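Local coordinates for protein DNA-3-methyladenine glycosidase II, putative (Deinococcus radiodurans, PDB 2YG9) that belongs to the helical HhH-GPD superfamily of base excision DNA repair proteins and probably acts in DNA repair, at residues A[59-64]-A[165-170]; A[139-144]-A[170-175]; A[119-124]-A[149-154]; A[72-77]-A[113-118]; A[87-92]-A[96-101]. All blocks are in the same frame, centred on the assembly; numbering follows the deposited sequence.

Contact 1: A[59-64]-A[165-170]; sequences PDPFGR and FALARP
R64 leans across from helix 61-71 onto the end of helix 156-166, where A166 and the carbonyl of F165 receive it. Its CB sits 3.9 Å from the A166 CB, so the two segments already meet at the root of the side chain. From there the chain bends at chi2 (-70°) and again at chi3 (-64°), and these two kinks fold the guanidinium back over A166, whose CB lies 4.0 Å above the guanidinium plane and over its centre. CZ is 3.9 Å from the A166 CA. At the far end NH2 gives F165 O a weak hydrogen bond of 3.3 Å, bent to 141°. Two waters also lie between the guanidinium and F165 O, one at NH1, in the guanidinium plane at its edge, and one at NH2. Helix 156-166 is the second helix of the helix-hairpin-helix motif that names this superfamily, and the arginine thus ties helix 61-71 to the C-terminal end of that motif, where F165 O accepts it. One turn earlier, P61 packs against L167: its CB lies 4.1 Å from L167 CD2, the two side chains crossing at about a right angle. Helix 61-71 itself starts at D60, the N-cap, whose OD1 accepts a weak bond of 3.2 Å from G63 N.

Contact 2: A[139-144]-A[170-175]; sequences QPDELV and PDVFSS
D141 and V172 touch where the first helix of the helix-hairpin-helix motif, 141-149, comes close to the loop that leaves its second helix. The contact is small and rests on the aspartate's conformation. With CG anti to the carbonyl carbon (chi1 -70°) and the carboxylate turned little from there (chi2 10°), the two oxygens are given different tasks. OD1 is taken by a salt bridge to R169, in the same loop just before P170, which also bonds to Q139 O; this arginine therefore fixes the rotation of the group and probably helps keep it ionised. OD2 looks to the loop. It packs 3.9 Å from CG2 of V172, while the carbonyl oxygen of D171 stands off at 4.1 Å, and no direct hydrogen bond passes between the segments.

V172 presents that methyl because its CG1 stands opposite the backbone N (chi1 -178°), which leaves CG2 on the side of the aspartate. The next acid along, D171, swings its carboxylate another way and pairs through OD1 with R204. OD2 of D141 is 6.1 Å from OD2 of D171. Behind D141, P140 occupies the N-cap position, and its O receives V144 N in the first helical turn. What does join the two segments by polar contact is a single water: it donates to D141 OD2 at 3.0 Å and accepts from D171 N at 2.8 Å.

Contact 3: A[119-124]-A[149-154]; sequences VQAAAA and VQLPGI
A121 and P152 make the tightest touch here, the methyl of the helix pressed against CD and CG of the proline ring: A121 CB is 3.5 Å from P152 CD, closer than usual for two carbons, and 3.7 Å from P152 CG. Alanines at 121 and 122 keep this side of helix 113-127 low, and the loop 149-154 can settle close to its backbone, the CA atoms of A121 and L151 being 6.2 Å apart. L151 is the bump that meets the low surface. Its CG lies beside the backbone N (chi1 -60°), which sends the forked end toward the helix, and the two methyls divide the surface between them. CD2 rests over the A121 carbonyl, 3.7 Å from A121 O, while CD1 lies against A122, 4.0 Å from its CA and a little farther from its CB. The pyrrolidine of P152 sits next to this fork, so leucine and proline share the A121 methyl.

No hydrogen bond passes between the two segments, and their fit is one of apolar shape. Close by, T118 OG1 of the same helix lies near P152 O, a probable hydrogen bond, while I154 packs against T118 and L65 and L151 also reaches A125. The loop keeps its form through a type II turn from L151 to I154, closed by I154 N to L151 O, with G153 at positive phi (85°). The Leu-Pro-Gly-Ile sequence (151-154), set between helices 141-149 and 156-166, is the hairpin of the helix-hairpin-helix motif.

Contact 4: A[72-77]-A[113-118]; sequences QQLSVK and WAKVRT
The ammonium of K115 lies in the plane of the Q72 carbonyl, on a lone pair of its oxygen: NZ is 2.8 Å from Q72 O, with a C=O...N angle of 140°. Behind the nitrogen, K115 CE comes within 3.4 Å of the same oxygen and within 4.1 Å of Q72 CB, so the last carbon of the lysine rides along the root of the glutamine. The amide at the end of the Q72 side chain is turned elsewhere, its NE2 making a weak hydrogen bond to T158 OG1.

K115 reaches this point from helix 113-127 by stretching out: the torsions beyond CB are all near 180°, which carries NZ straight across the gap. There it also bonds to A70 O, its strongest partner, near the C-terminal end of helix 61-71, while its aliphatic part touches V69. L74 meets the lysine head on, beyond NZ, and lays its branch point against the charge, L74 CG and L74 CD2 each 3.7 Å from NZ. The link between helices 61-71 and 76-87 is thereby held at its start, and S75, three residues after Q72, serves as N-cap of helix 76-87, with its OG bonded to A78 N.

Two backbone carbonyls next to a helix C-terminus thus share one ammonium, which would offset the partial negative charge of that helix end, and the leucine partly covers the charge on a contact near the protein surface.

Contact 5: A[87-92]-A[96-101]; sequences EGLPGG and AALLKV
One water oxygen is held by two backbone carbonyls: it donates to P90 O at 2.7 Å and to A97 O at 2.7 Å, linking the loop 87-92 to the short helix 95-98. Beside this bridge, the A97 methyl nestles into the turn, 3.6 Å from P90 O, 3.6 Å from G91 CA and 3.8 Å from G92 O. G91 has no side chain, so the A97 methyl can come right up to its CA. The type II turn from L89 to G92 brings this about: G91 has positive phi (87°), and G92 N closes the turn by bonding to L89 O at 2.9 Å.

On the apolar side, L89 CD1 touches V101 CG1 at 3.9 Å, the two side chains crossing at about a right angle, and L98 CD2 at 4.2 Å. L89 and V101 both lean on L106, so both segments pack onto helix 103-108 in this all-helical fold. L98 CG adds a contact with G92 O.

No direct hydrogen bond joins the two segments: the contact relies on apolar side chains and shape, while the water bridges the two carbonyls, and A97 O also accepts K100 N.

Overall arrangement
Contacts 1, 2 and 3 are partly buried, whereas contacts 4 and 5 lie at the surface. Contacts 1 and 2, nearest the centre of the chain, share P170 and are joined by R169. Both are polar at heart, an arginine with waters in the first and an acid with a bridging water in the second. Contacts 3 and 4 hang on helix 113-127, the first apolar and the second led by a lysine; they meet where R117 CG packs on P152 CG. Contact 5, farthest out, combines alanine, leucine and valine packing with one water. F62 of contact 1 packs against L98 of contact 5 and A123 of contact 3.

Contact 1: A[59-64]-A[165-170]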
# COMPACT_ATOMS: atom_id res chain seq x y z
N PRO A 59 0.33 -11.01 8.43
CA PRO A 59 -0.58 -11.97 9.02
C PRO A 59 -1.83 -11.28 9.65
O PRO A 59 -2.76 -11.99 10.10
CB PRO A 59 0.26 -12.60 10.10
CG PRO A 59 1.23 -11.60 10.48
CD PRO A 59 1.49 -10.73 9.30
N ASP A 60 -1.82 -9.94 9.70
CA ASP A 60 -2.88 -9.14 10.32
C ASP A 60 -3.28 -7.96 9.43
O ASP A 60 -2.96 -6.80 9.70
CB ASP A 60 -2.41 -8.61 11.67
CG ASP A 60 -3.50 -7.82 12.43
OD1 ASP A 60 -4.72 -7.97 12.09
OD2 ASP A 60 -3.11 -7.06 13.37
N PRO A 61 -3.97 -8.26 8.34
CA PRO A 61 -4.43 -7.21 7.42
C PRO A 61 -5.22 -6.06 8.08
O PRO A 61 -4.97 -4.87 7.79
CB PRO A 61 -5.31 -8.00 6.45
CG PRO A 61 -4.73 -9.33 6.45
CD PRO A 61 -4.33 -9.60 7.84
N PHE A 62 -6.18 -6.43 8.94
CA PHE A 62 -6.97 -5.44 9.64
C PHE A 62 -6.11 -4.42 10.40
O PHE A 62 -6.22 -3.23 10.19
CB PHE A 62 -8.02 -6.07 10.56
CG PHE A 62 -8.81 -5.05 11.30
CD1 PHE A 62 -9.81 -4.36 10.64
CD2 PHE A 62 -8.48 -4.69 12.60
CE1 PHE A 62 -10.53 -3.37 11.30
CE2 PHE A 62 -9.20 -3.72 13.28
CZ PHE A 62 -10.22 -3.03 12.61
N GLY A 63 -5.25 -4.91 11.27
CA GLY A 63 -4.32 -4.10 12.01
C GLY A 63 -3.43 -3.26 11.10
O GLY A 63 -3.20 -2.09 11.39
N ARG A 64 -2.91 -3.83 10.01
CA ARG A 64 -2.11 -3.04 9.08
C ARG A 64 -2.91 -1.95 8.39
O ARG A 64 -2.36 -0.88 8.13
CB ARG A 64 -1.41 -3.88 8.04
CG ARG A 64 -0.18 -4.68 8.58
CD ARG A 64 1.01 -3.78 8.93
NE ARG A 64 1.53 -3.10 7.74
CZ ARG A 64 2.29 -3.66 6.80
NH1 ARG A 64 2.68 -4.92 6.88
NH2 ARG A 64 2.69 -2.95 5.76
N PHE A 165 1.86 -2.81 -0.10
CA PHE A 165 2.70 -2.83 1.06
C PHE A 165 2.25 -3.77 2.17
O PHE A 165 3.12 -4.34 2.82
CB PHE A 165 2.94 -1.44 1.62
CG PHE A 165 3.77 -0.58 0.75
CD1 PHE A 165 5.16 -0.75 0.69
CD2 PHE A 165 3.20 0.40 -0.03
CE1 PHE A 165 5.94 0.08 -0.12
CE2 PHE A 165 3.98 1.22 -0.82
CZ PHE A 165 5.33 1.05 -0.88
N ALA A 166 0.95 -3.92 2.42
CA ALA A 166 0.52 -4.80 3.55
C ALA A 166 0.39 -6.24 3.08
O ALA A 166 0.94 -7.19 3.69
CB ALA A 166 -0.80 -4.32 4.19
N LEU A 167 -0.31 -6.43 1.98
CA LEU A 167 -0.61 -7.75 1.48
C LEU A 167 0.52 -8.26 0.58
O LEU A 167 0.51 -9.43 0.22
CB LEU A 167 -1.96 -7.75 0.74
CG LEU A 167 -3.17 -7.22 1.52
CD1 LEU A 167 -4.48 -7.49 0.81
CD2 LEU A 167 -3.17 -7.73 2.98
N ALA A 168 1.50 -7.40 0.27
CA ALA A 168 2.63 -7.76 -0.64
C ALA A 168 2.21 -8.35 -1.98
O ALA A 168 2.89 -9.21 -2.58
CB ALA A 168 3.63 -8.67 0.08
N ARG A 169 1.12 -7.84 -2.52
CA ARG A 169 0.73 -8.25 -3.85
C ARG A 169 1.70 -7.71 -4.88
O ARG A 169 2.14 -6.58 -4.75
CB ARG A 169 -0.67 -7.82 -4.13
CG ARG A 169 -1.61 -8.35 -3.12
CD ARG A 169 -2.78 -8.85 -3.74
NE ARG A 169 -3.68 -9.54 -2.79
CZ ARG A 169 -4.93 -9.88 -3.10
NH1 ARG A 169 -5.44 -9.53 -4.27
NH2 ARG A 169 -5.69 -10.52 -2.22
N PRO A 170 2.08 -8.54 -5.87
CA PRO A 170 3.17 -8.21 -6.80
C PRO A 170 2.85 -7.36 -8.04
O PRO A 170 3.79 -6.94 -8.75
CB PRO A 170 3.61 -9.58 -7.26
CG PRO A 170 2.32 -10.32 -7.38
CD PRO A 170 1.55 -9.90 -6.15
O HOH W 1 4.17 -6.21 4.53
O HOH W 2 5.42 -3.49 4.22

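Contact 2: A[139-144]-A[170-175]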
# COMPACT_ATOMS: atom_id res chain seq x y z
N GLN A 139 -8.84 -13.41 -2.85
CA GLN A 139 -9.61 -12.39 -3.58
C GLN A 139 -8.76 -11.66 -4.62
O GLN A 139 -7.66 -11.22 -4.30
CB GLN A 139 -10.17 -11.37 -2.60
CG GLN A 139 -11.11 -11.96 -1.55
CD GLN A 139 -12.56 -11.82 -1.95
OE1 GLN A 139 -13.17 -12.76 -2.49
NE2 GLN A 139 -13.11 -10.63 -1.72
N PRO A 140 -9.25 -11.53 -5.87
CA PRO A 140 -8.55 -10.69 -6.85
C PRO A 140 -8.38 -9.26 -6.36
O PRO A 140 -9.26 -8.75 -5.66
CB PRO A 140 -9.49 -10.69 -8.06
CG PRO A 140 -10.26 -11.89 -7.95
CD PRO A 140 -10.44 -12.14 -6.47
N ASP A 141 -7.28 -8.63 -6.77
CA ASP A 141 -6.93 -7.25 -6.40
C ASP A 141 -8.14 -6.32 -6.45
O ASP A 141 -8.46 -5.60 -5.51
CB ASP A 141 -5.88 -6.66 -7.34
CG ASP A 141 -4.52 -7.26 -7.20
OD1 ASP A 141 -4.34 -8.28 -6.52
OD2 ASP A 141 -3.58 -6.70 -7.82
N GLU A 142 -8.81 -6.33 -7.59
CA GLU A 142 -9.92 -5.40 -7.81
C GLU A 142 -11.11 -5.57 -6.87
O GLU A 142 -11.81 -4.60 -6.54
CB GLU A 142 -10.36 -5.48 -9.27
CG GLU A 142 -9.33 -4.77 -10.19
CD GLU A 142 -9.26 -3.28 -9.93
OE1 GLU A 142 -10.30 -2.61 -9.89
OE2 GLU A 142 -8.15 -2.75 -9.78
N LEU A 143 -11.37 -6.80 -6.47
CA LEU A 143 -12.44 -7.08 -5.52
C LEU A 143 -12.07 -6.58 -4.11
O LEU A 143 -12.92 -6.04 -3.41
CB LEU A 143 -12.79 -8.56 -5.46
CG LEU A 143 -13.35 -9.29 -6.70
CD1 LEU A 143 -13.79 -10.70 -6.27
CD2 LEU A 143 -14.53 -8.61 -7.44
N VAL A 144 -10.81 -6.79 -3.70
CA VAL A 144 -10.33 -6.21 -2.43
C VAL A 144 -10.41 -4.68 -2.48
O VAL A 144 -10.91 -4.02 -1.56
CB VAL A 144 -8.90 -6.70 -2.10
CG1 VAL A 144 -8.36 -6.07 -0.76
CG2 VAL A 144 -8.86 -8.26 -2.08
N PRO A 170 2.08 -8.54 -5.87
CA PRO A 170 3.17 -8.21 -6.80
C PRO A 170 2.85 -7.36 -8.04
O PRO A 170 3.79 -6.94 -8.75
CB PRO A 170 3.61 -9.58 -7.26
CG PRO A 170 2.32 -10.32 -7.38
CD PRO A 170 1.55 -9.90 -6.15
N ASP A 171 1.59 -7.08 -8.34
CA ASP A 171 1.28 -6.54 -9.63
C ASP A 171 0.37 -5.30 -9.58
O ASP A 171 -0.65 -5.21 -10.28
CB ASP A 171 0.69 -7.63 -10.54
CG ASP A 171 0.70 -7.23 -11.98
OD1 ASP A 171 1.57 -6.41 -12.38
OD2 ASP A 171 -0.17 -7.68 -12.73
N VAL A 172 0.76 -4.35 -8.74
CA VAL A 172 -0.02 -3.16 -8.48
C VAL A 172 0.70 -1.89 -8.95
O VAL A 172 1.74 -1.55 -8.42
CB VAL A 172 -0.28 -2.97 -6.98
CG1 VAL A 172 -1.19 -1.69 -6.75
CG2 VAL A 172 -0.94 -4.25 -6.33
N PHE A 173 0.14 -1.21 -9.94
CA PHE A 173 0.56 0.13 -10.28
C PHE A 173 -0.60 1.05 -9.97
O PHE A 173 -1.63 0.96 -10.61
CB PHE A 173 0.94 0.26 -11.76
CG PHE A 173 1.42 1.65 -12.13
CD1 PHE A 173 2.72 2.04 -11.89
CD2 PHE A 173 0.55 2.57 -12.66
CE1 PHE A 173 3.14 3.34 -12.17
CE2 PHE A 173 0.97 3.83 -13.00
CZ PHE A 173 2.27 4.22 -12.72
N SER A 174 -0.38 1.94 -9.02
CA SER A 174 -1.31 2.96 -8.63
C SER A 174 -1.23 4.20 -9.53
O SER A 174 -0.36 5.04 -9.39
CB SER A 174 -1.06 3.30 -7.15
OG SER A 174 -2.11 4.09 -6.61
N SER A 175 -2.20 4.32 -10.45
CA SER A 175 -2.22 5.37 -11.45
C SER A 175 -2.61 6.72 -10.83
O SER A 175 -2.39 7.75 -11.45
CB SER A 175 -3.18 5.02 -12.53
OG SER A 175 -4.50 5.13 -11.99
O HOH W 3 -0.91 -8.05 -7.55

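Contact 3: A[119-124]-A[149-154]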
# COMPACT_ATOMS: atom_id res chain seq x y z
N VAL A 119 -11.59 4.19 10.79
CA VAL A 119 -11.33 3.07 11.72
C VAL A 119 -12.60 2.41 12.27
O VAL A 119 -12.69 1.17 12.29
CB VAL A 119 -10.38 3.48 12.90
CG1 VAL A 119 -10.20 2.30 13.84
CG2 VAL A 119 -8.99 3.93 12.38
N GLN A 120 -13.59 3.19 12.70
CA GLN A 120 -14.86 2.61 13.08
C GLN A 120 -15.52 1.86 11.95
O GLN A 120 -16.11 0.81 12.15
CB GLN A 120 -15.79 3.65 13.65
CG GLN A 120 -15.24 4.22 14.98
CD GLN A 120 -16.05 5.37 15.51
OE1 GLN A 120 -16.62 6.14 14.74
NE2 GLN A 120 -16.18 5.42 16.83
N ALA A 121 -15.42 2.43 10.74
CA ALA A 121 -16.06 1.87 9.58
C ALA A 121 -15.44 0.54 9.22
O ALA A 121 -16.15 -0.43 8.89
CB ALA A 121 -16.00 2.86 8.42
N ALA A 122 -14.11 0.48 9.29
CA ALA A 122 -13.32 -0.75 8.99
C ALA A 122 -13.61 -1.83 10.03
O ALA A 122 -13.80 -2.99 9.66
CB ALA A 122 -11.82 -0.43 8.93
N ALA A 123 -13.65 -1.47 11.32
CA ALA A 123 -14.00 -2.47 12.37
C ALA A 123 -15.41 -3.04 12.12
O ALA A 123 -15.61 -4.22 12.22
CB ALA A 123 -13.89 -1.87 13.77
N ALA A 124 -16.36 -2.17 11.79
CA ALA A 124 -17.76 -2.53 11.56
C ALA A 124 -17.87 -3.43 10.37
O ALA A 124 -18.61 -4.39 10.40
CB ALA A 124 -18.64 -1.24 11.39
N VAL A 149 -12.49 0.64 -0.85
CA VAL A 149 -12.98 1.92 -1.37
C VAL A 149 -14.33 2.34 -0.79
O VAL A 149 -14.57 3.52 -0.61
CB VAL A 149 -13.02 1.94 -2.95
CG1 VAL A 149 -13.91 3.09 -3.52
CG2 VAL A 149 -11.58 2.05 -3.46
N GLN A 150 -15.19 1.38 -0.49
CA GLN A 150 -16.53 1.70 0.08
C GLN A 150 -16.45 2.28 1.47
O GLN A 150 -17.42 2.88 1.95
CB GLN A 150 -17.46 0.48 0.09
CG GLN A 150 -17.99 0.18 -1.26
CD GLN A 150 -18.63 1.40 -1.97
OE1 GLN A 150 -19.67 1.93 -1.51
NE2 GLN A 150 -17.99 1.86 -3.08
N LEU A 151 -15.31 2.14 2.14
CA LEU A 151 -15.15 2.69 3.48
C LEU A 151 -14.86 4.18 3.35
O LEU A 151 -14.11 4.59 2.44
CB LEU A 151 -14.01 1.99 4.24
CG LEU A 151 -14.21 0.48 4.45
CD1 LEU A 151 -12.92 -0.15 5.01
CD2 LEU A 151 -15.42 0.22 5.33
N PRO A 152 -15.43 5.00 4.27
CA PRO A 152 -15.18 6.45 4.21
C PRO A 152 -13.70 6.73 4.48
O PRO A 152 -13.13 6.09 5.36
CB PRO A 152 -16.02 7.01 5.34
CG PRO A 152 -16.20 5.86 6.31
CD PRO A 152 -16.25 4.63 5.44
N GLY A 153 -13.09 7.63 3.72
CA GLY A 153 -11.67 8.00 3.93
C GLY A 153 -10.67 7.10 3.23
O GLY A 153 -9.46 7.38 3.25
N ILE A 154 -11.14 6.00 2.65
CA ILE A 154 -10.25 5.08 1.97
C ILE A 154 -10.66 5.12 0.50
O ILE A 154 -11.78 4.73 0.19
CB ILE A 154 -10.34 3.64 2.54
CG1 ILE A 154 -9.86 3.64 4.03
CG2 ILE A 154 -9.55 2.68 1.62
CD1 ILE A 154 -9.82 2.30 4.72

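Contact 4: A[72-77]-A[113-118]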
# COMPACT_ATOMS: atom_id res chain seq x y z
N GLN A 72 -1.52 8.34 8.42
CA GLN A 72 -1.58 9.23 7.25
C GLN A 72 -1.33 10.69 7.61
O GLN A 72 -1.90 11.20 8.55
CB GLN A 72 -2.91 9.06 6.48
CG GLN A 72 -2.92 7.86 5.55
CD GLN A 72 -4.29 7.54 4.91
OE1 GLN A 72 -5.31 8.11 5.27
NE2 GLN A 72 -4.29 6.62 3.94
N GLN A 73 -0.42 11.34 6.85
CA GLN A 73 0.01 12.74 7.09
C GLN A 73 0.86 12.98 8.34
O GLN A 73 1.24 14.11 8.59
CB GLN A 73 -1.19 13.69 7.14
CG GLN A 73 -1.86 13.94 5.80
CD GLN A 73 -2.67 12.78 5.32
OE1 GLN A 73 -3.60 12.31 6.02
NE2 GLN A 73 -2.35 12.31 4.10
N LEU A 74 1.16 11.94 9.12
CA LEU A 74 1.95 12.10 10.34
C LEU A 74 3.41 11.77 10.09
O LEU A 74 3.74 11.05 9.15
CB LEU A 74 1.46 11.13 11.42
CG LEU A 74 -0.02 11.12 11.75
CD1 LEU A 74 -0.20 10.36 13.07
CD2 LEU A 74 -0.58 12.53 11.84
N SER A 75 4.30 12.27 10.95
CA SER A 75 5.71 11.89 10.86
C SER A 75 5.79 10.39 11.19
O SER A 75 4.89 9.81 11.77
CB SER A 75 6.56 12.67 11.85
OG SER A 75 6.20 12.33 13.19
N VAL A 76 6.91 9.80 10.82
CA VAL A 76 7.13 8.38 11.07
C VAL A 76 7.05 8.03 12.55
O VAL A 76 6.43 7.04 12.92
CB VAL A 76 8.45 7.91 10.41
CG1 VAL A 76 8.65 6.44 10.61
CG2 VAL A 76 8.40 8.23 8.91
N LYS A 77 7.65 8.86 13.41
CA LYS A 77 7.57 8.66 14.86
C LYS A 77 6.18 8.88 15.41
O LYS A 77 5.75 8.14 16.29
CB LYS A 77 8.52 9.59 15.61
CG LYS A 77 9.95 9.13 15.62
CD LYS A 77 10.76 10.13 16.50
CE LYS A 77 12.02 10.59 15.77
NZ LYS A 77 13.08 9.53 15.77
N TRP A 113 -11.12 13.25 13.39
CA TRP A 113 -12.45 12.69 13.23
C TRP A 113 -12.57 11.84 11.97
O TRP A 113 -13.18 10.78 12.02
CB TRP A 113 -13.51 13.78 13.22
CG TRP A 113 -13.78 14.32 14.60
CD1 TRP A 113 -13.47 15.56 15.04
CD2 TRP A 113 -14.36 13.62 15.70
NE1 TRP A 113 -13.85 15.70 16.36
CE2 TRP A 113 -14.41 14.53 16.79
CE3 TRP A 113 -14.89 12.32 15.87
CZ2 TRP A 113 -14.95 14.19 18.02
CZ3 TRP A 113 -15.40 11.97 17.09
CH2 TRP A 113 -15.44 12.90 18.16
N ALA A 114 -11.98 12.30 10.86
CA ALA A 114 -11.93 11.51 9.63
C ALA A 114 -11.37 10.07 9.88
O ALA A 114 -11.95 9.08 9.46
CB ALA A 114 -11.08 12.24 8.57
N LYS A 115 -10.23 9.99 10.56
CA LYS A 115 -9.60 8.70 10.86
C LYS A 115 -10.40 7.90 11.86
O LYS A 115 -10.56 6.71 11.65
CB LYS A 115 -8.16 8.89 11.38
CG LYS A 115 -7.16 9.31 10.33
CD LYS A 115 -5.89 9.80 11.00
CE LYS A 115 -4.75 10.18 10.01
NZ LYS A 115 -3.50 10.47 10.78
N VAL A 116 -11.00 8.54 12.88
CA VAL A 116 -11.95 7.84 13.77
C VAL A 116 -13.04 7.11 13.00
O VAL A 116 -13.33 5.94 13.24
CB VAL A 116 -12.60 8.81 14.84
CG1 VAL A 116 -13.74 8.12 15.63
CG2 VAL A 116 -11.53 9.31 15.78
N ARG A 117 -13.63 7.81 12.05
CA ARG A 117 -14.74 7.32 11.26
C ARG A 117 -14.32 6.16 10.37
O ARG A 117 -15.03 5.15 10.25
CB ARG A 117 -15.29 8.45 10.38
CG ARG A 117 -16.31 8.01 9.34
CD ARG A 117 -16.93 9.22 8.59
NE ARG A 117 -17.74 10.05 9.49
CZ ARG A 117 -18.94 9.74 9.97
NH1 ARG A 117 -19.51 8.57 9.66
NH2 ARG A 117 -19.59 10.61 10.77
N THR A 118 -13.19 6.34 9.73
CA THR A 118 -12.59 5.28 8.88
C THR A 118 -12.29 4.03 9.68
O THR A 118 -12.71 2.94 9.32
CB THR A 118 -11.28 5.80 8.24
OG1 THR A 118 -11.58 6.90 7.38
CG2 THR A 118 -10.58 4.70 7.47

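Contact 5: A[87-92]-A[96-101]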
# COMPACT_ATOMS: atom_id res chain seq x y z
N GLU A 87 -3.04 0.15 20.08
CA GLU A 87 -2.65 -1.14 20.67
C GLU A 87 -2.89 -1.21 22.17
O GLU A 87 -3.12 -2.27 22.71
CB GLU A 87 -1.16 -1.44 20.39
CG GLU A 87 -0.87 -1.78 18.93
CD GLU A 87 0.59 -2.15 18.69
OE1 GLU A 87 1.47 -1.36 19.07
OE2 GLU A 87 0.85 -3.22 18.13
N GLY A 88 -2.86 -0.07 22.82
CA GLY A 88 -2.99 0.02 24.26
C GLY A 88 -4.42 0.14 24.73
O GLY A 88 -4.70 0.01 25.92
N LEU A 89 -5.34 0.37 23.81
CA LEU A 89 -6.75 0.33 24.15
C LEU A 89 -7.13 -1.09 24.52
O LEU A 89 -6.47 -2.06 24.07
CB LEU A 89 -7.62 0.81 22.98
CG LEU A 89 -7.49 2.27 22.55
CD1 LEU A 89 -8.21 2.49 21.22
CD2 LEU A 89 -8.02 3.18 23.63
N PRO A 90 -8.18 -1.24 25.34
CA PRO A 90 -8.66 -2.55 25.74
C PRO A 90 -8.99 -3.45 24.54
O PRO A 90 -9.79 -3.07 23.69
CB PRO A 90 -9.95 -2.23 26.51
CG PRO A 90 -9.76 -0.88 27.02
CD PRO A 90 -9.00 -0.16 25.96
N GLY A 91 -8.34 -4.62 24.48
CA GLY A 91 -8.53 -5.57 23.37
C GLY A 91 -7.62 -5.32 22.16
O GLY A 91 -7.62 -6.10 21.23
N GLY A 92 -6.87 -4.23 22.18
CA GLY A 92 -5.99 -3.92 21.08
C GLY A 92 -6.67 -3.61 19.75
O GLY A 92 -7.85 -3.20 19.68
N ALA A 96 -13.67 -6.24 16.91
CA ALA A 96 -14.71 -6.24 17.94
C ALA A 96 -14.29 -5.37 19.11
O ALA A 96 -15.11 -4.71 19.72
CB ALA A 96 -15.02 -7.69 18.41
N ALA A 97 -13.01 -5.37 19.44
CA ALA A 97 -12.51 -4.57 20.53
C ALA A 97 -12.62 -3.08 20.22
O ALA A 97 -13.10 -2.29 21.05
CB ALA A 97 -11.05 -4.97 20.87
N LEU A 98 -12.24 -2.68 19.01
CA LEU A 98 -12.29 -1.27 18.60
C LEU A 98 -13.71 -0.68 18.57
O LEU A 98 -13.88 0.52 18.74
CB LEU A 98 -11.63 -1.07 17.23
CG LEU A 98 -10.12 -1.12 17.29
CD1 LEU A 98 -9.50 -1.10 15.89
CD2 LEU A 98 -9.63 0.03 18.11
N LEU A 99 -14.70 -1.51 18.32
CA LEU A 99 -16.11 -1.11 18.41
C LEU A 99 -16.62 -0.89 19.84
O LEU A 99 -17.69 -0.30 20.04
CB LEU A 99 -16.97 -2.13 17.68
CG LEU A 99 -16.77 -2.19 16.17
CD1 LEU A 99 -17.66 -3.31 15.54
CD2 LEU A 99 -17.04 -0.84 15.53
N LYS A 100 -15.87 -1.30 20.83
CA LYS A 100 -16.27 -1.09 22.21
C LYS A 100 -15.59 0.16 22.79
O LYS A 100 -15.87 0.59 23.90
CB LYS A 100 -15.95 -2.32 23.02
CG LYS A 100 -16.79 -3.51 22.68
CD LYS A 100 -16.43 -4.65 23.65
CE LYS A 100 -16.83 -5.97 23.09
NZ LYS A 100 -18.30 -5.99 23.04
N VAL A 101 -14.68 0.73 22.02
CA VAL A 101 -14.04 1.98 22.36
C VAL A 101 -14.92 3.11 21.82
O VAL A 101 -15.43 3.02 20.71
CB VAL A 101 -12.64 2.00 21.76
CG1 VAL A 101 -11.93 3.27 22.08
CG2 VAL A 101 -11.86 0.78 22.28
O HOH W 4 -12.47 -2.73 23.59